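Local coordinates for DUF3861 domain-containing protein (PDB 3CJL) that is of unknown function but forms a two-chain assembly, each subunit pairing a two-stranded antiparallel hairpin with several packed helices, at residues 54-59 with 80-85. Sequence-based numbering, arbitrary orientation.
Sequences GLKLFG and AFMMNL. With EDO (1,2-ethanediol), chain C.
The ring of Phe81 meets Leu55 at its edge, where CD1 of Leu55 lies near the ring plane, 3.9 Å from CE2 of Phe81. On one face of the same ring sits CG of Leu85, 4.1 Å above the plane and displaced toward the rim. Phe74 of the second subunit stacks on the Phe81 ring. The contact is antiparallel helix packing in the core of this small alpha+beta domain, between helix 45-64 and the C-terminal helix 75-86. The two short segments run at 146°, with axes 13.2 Å apart. The backbones are well apart, and side-chain ends make the contact. No hydrogen bond crosses between the segments.

Leu55 carries most of the contact: it touches Phe81, Met82 and Leu85. With CG anti to the backbone N (chi1 -175°), its branch points at helix 75-86, and chi2 near 64° sets where the two methyls go. CD1 goes to the Phe81 edge. CD2 meets CD1 of Leu85 tip to tip at 3.6 Å. Met82 is a selenomethionine. Bends at its chi2 and chi3 bring SE of Met82 to the end of Leu55, where CD2 meets it tip to tip at 3.7 Å.

Leu55 also packs on Phe58 of the second subunit, and Phe81 and Leu85 touch its Leu70, so this apolar cluster continues into the dimer interface. At the polar margin, Lys56 forms a salt bridge with Asp28. An ethanediol, probably from the crystallisation liquor, sits beside it: NZ of Lys56 donates a hydrogen bond to O2 of the diol at 3.2 Å, while CE of Met82 touches the diol C2 at 3.7 Å.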
ATOM      1  N   GLY A  54       0.198   1.501   3.020  1.00 32.85           N
ATOM      2  CA  GLY A  54       0.049   1.213   1.609  1.00 33.62           C
ATOM      3  C   GLY A  54       1.354   1.208   0.855  1.00 32.20           C
ATOM      4  O   GLY A  54       1.626   0.272   0.110  1.00 32.16           O
ATOM      5  N   LEU A  55       2.157   2.244   1.079  1.00 33.10           N
ATOM      6  CA  LEU A  55       3.499   2.378   0.488  1.00 34.78           C
ATOM      7  C   LEU A  55       4.490   1.230   0.835  1.00 34.90           C
ATOM      8  O   LEU A  55       5.228   0.757  -0.028  1.00 34.25           O
ATOM      9  CB  LEU A  55       4.091   3.705   0.949  1.00 33.98           C
ATOM     10  CG  LEU A  55       5.433   4.164   0.412  1.00 37.82           C
ATOM     11  CD1 LEU A  55       5.317   4.404  -1.070  1.00 43.47           C
ATOM     12  CD2 LEU A  55       5.847   5.422   1.157  1.00 36.72           C
ATOM     13  N   LYS A  56       4.539   0.832   2.109  1.00 36.12           N
ATOM     14  CA  LYS A  56       5.384  -0.278   2.542  1.00 35.94           C
ATOM     15  C   LYS A  56       4.904  -1.619   1.969  1.00 35.94           C
ATOM     16  O   LYS A  56       5.718  -2.450   1.606  1.00 39.82           O
ATOM     17  CB  LYS A  56       5.470  -0.378   4.070  1.00 37.83           C
ATOM     18  CG  LYS A  56       5.986   0.842   4.829  1.00 37.80           C
ATOM     19  CD  LYS A  56       7.204   1.541   4.236  1.00 46.16           C
ATOM     20  CE  LYS A  56       8.460   0.779   4.406  1.00 47.14           C
ATOM     21  NZ  LYS A  56       9.624   1.653   3.956  1.00 51.37           N
ATOM     22  N   LEU A  57       3.594  -1.828   1.880  1.00 36.58           N
ATOM     23  CA  LEU A  57       3.055  -3.044   1.267  1.00 35.92           C
ATOM     24  C   LEU A  57       3.420  -3.128  -0.203  1.00 34.99           C
ATOM     25  O   LEU A  57       4.015  -4.104  -0.608  1.00 35.80           O
ATOM     26  CB  LEU A  57       1.533  -3.150   1.422  1.00 35.75           C
ATOM     27  CG  LEU A  57       1.006  -3.550   2.802  1.00 43.05           C
ATOM     28  CD1 LEU A  57      -0.525  -3.441   2.830  1.00 32.91           C
ATOM     29  CD2 LEU A  57       1.484  -4.960   3.189  1.00 34.55           C
ATOM     30  N   PHE A  58       3.099  -2.107  -0.998  1.00 35.91           N
ATOM     31  CA  PHE A  58       3.380  -2.201  -2.437  1.00 37.39           C
ATOM     32  C   PHE A  58       4.869  -2.053  -2.757  1.00 35.90           C
ATOM     33  O   PHE A  58       5.352  -2.724  -3.654  1.00 36.77           O
ATOM     34  CB  PHE A  58       2.379  -1.380  -3.303  1.00 42.33           C
ATOM     35  CG  PHE A  58       2.875  -0.059  -3.815  1.00 40.77           C
ATOM     36  CD1 PHE A  58       3.660  -0.004  -4.957  1.00 47.06           C
ATOM     37  CD2 PHE A  58       2.430   1.139  -3.251  1.00 50.23           C
ATOM     38  CE1 PHE A  58       4.093   1.205  -5.466  1.00 48.69           C
ATOM     39  CE2 PHE A  58       2.836   2.370  -3.769  1.00 45.48           C
ATOM     40  CZ  PHE A  58       3.675   2.399  -4.874  1.00 50.89           C
ATOM     41  N   GLY A  59       5.602  -1.277  -1.957  1.00 34.68           N
ATOM     42  CA  GLY A  59       7.042  -1.106  -2.113  1.00 35.74           C
ATOM     43  C   GLY A  59       7.868  -2.357  -1.866  1.00 35.38           C
ATOM     44  O   GLY A  59       8.820  -2.622  -2.587  1.00 36.11           O
ATOM     45  N   ALA A  80      13.184   8.042  -6.128  1.00 32.77           N
ATOM     46  CA  ALA A  80      13.240   9.490  -5.955  1.00 32.81           C
ATOM     47  C   ALA A  80      12.134   9.976  -5.014  1.00 33.16           C
ATOM     48  O   ALA A  80      12.347  10.872  -4.201  1.00 33.15           O
ATOM     49  CB  ALA A  80      13.146  10.202  -7.310  1.00 33.65           C
ATOM     50  N   PHE A  81      10.957   9.373  -5.137  1.00 33.40           N
ATOM     51  CA  PHE A  81       9.832   9.669  -4.261  1.00 32.49           C
ATOM     52  C   PHE A  81      10.173   9.261  -2.815  1.00 32.05           C
ATOM     53  O   PHE A  81       9.941  10.026  -1.871  1.00 30.17           O
ATOM     54  CB  PHE A  81       8.585   8.942  -4.773  1.00 33.89           C
ATOM     55  CG  PHE A  81       7.398   9.051  -3.877  1.00 31.50           C
ATOM     56  CD1 PHE A  81       6.680  10.235  -3.802  1.00 35.24           C
ATOM     57  CD2 PHE A  81       7.001   7.977  -3.107  1.00 35.91           C
ATOM     58  CE1 PHE A  81       5.560  10.330  -2.982  1.00 35.27           C
ATOM     59  CE2 PHE A  81       5.893   8.072  -2.283  1.00 41.35           C
ATOM     60  CZ  PHE A  81       5.174   9.256  -2.221  1.00 34.75           C
HETATM   61  N   MSE A  82      10.742   8.071  -2.657  1.00 33.40           N
HETATM   62  CA  MSE A  82      11.144   7.578  -1.340  1.00 36.01           C
HETATM   63  C   MSE A  82      12.199   8.460  -0.701  1.00 35.63           C
HETATM   64  O   MSE A  82      12.130   8.718   0.488  1.00 35.76           O
HETATM   65  CB  MSE A  82      11.693   6.155  -1.416  1.00 38.94           C
HETATM   66  CG  MSE A  82      10.654   5.066  -1.691  1.00 43.39           C
HETATM   67 SE   MSE A  82       9.163   5.063  -0.489  0.75 54.91          SE
HETATM   68  CE  MSE A  82      10.149   4.957   1.200  1.00 50.64           C
HETATM   69  N   MSE A  83      13.165   8.918  -1.492  1.00 37.53           N
HETATM   70  CA  MSE A  83      14.211   9.796  -0.974  1.00 41.87           C
HETATM   71  C   MSE A  83      13.660  11.141  -0.517  1.00 38.91           C
HETATM   72  O   MSE A  83      14.109  11.664   0.487  1.00 38.01           O
HETATM   73  CB  MSE A  83      15.317  10.018  -2.002  1.00 40.67           C
HETATM   74  CG  MSE A  83      16.374   8.926  -2.019  1.00 42.74           C
HETATM   75 SE   MSE A  83      17.593   9.250  -3.499  0.75 60.13          SE
HETATM   76  CE  MSE A  83      17.728  11.148  -3.453  1.00 37.90           C
ATOM     77  N   ASN A  84      12.705  11.697  -1.254  1.00 39.28           N
ATOM     78  CA  ASN A  84      12.055  12.938  -0.838  1.00 39.86           C
ATOM     79  C   ASN A  84      11.232  12.763   0.449  1.00 40.16           C
ATOM     80  O   ASN A  84      11.238  13.653   1.295  1.00 41.13           O
ATOM     81  CB  ASN A  84      11.185  13.507  -1.945  1.00 40.81           C
ATOM     82  CG  ASN A  84      10.606  14.856  -1.579  1.00 43.17           C
ATOM     83  OD1 ASN A  84      11.332  15.842  -1.500  1.00 53.76           O
ATOM     84  ND2 ASN A  84       9.301  14.904  -1.335  1.00 45.33           N
ATOM     85  N   LEU A  85      10.539  11.630   0.598  1.00 40.59           N
ATOM     86  CA  LEU A  85       9.802  11.344   1.836  1.00 42.15           C
ATOM     87  C   LEU A  85      10.719  11.200   3.050  1.00 43.98           C
ATOM     88  O   LEU A  85      10.340  11.592   4.153  1.00 44.58           O
ATOM     89  CB  LEU A  85       8.931  10.078   1.725  1.00 41.14           C
ATOM     90  CG  LEU A  85       7.669  10.169   0.863  1.00 47.80           C
ATOM     91  CD1 LEU A  85       7.055   8.778   0.721  1.00 45.52           C
ATOM     92  CD2 LEU A  85       6.638  11.195   1.404  1.00 43.64           C
TER
HETATM   93  C1  EDO C  88      10.361   6.510   5.928  1.00 62.28           C
HETATM   94  O1  EDO C  88       9.562   7.667   5.637  1.00 63.21           O
HETATM   95  C2  EDO C  88      10.177   5.455   4.837  1.00 61.25           C
HETATM   96  O2  EDO C  88      10.932   4.267   5.139  1.00 58.45           O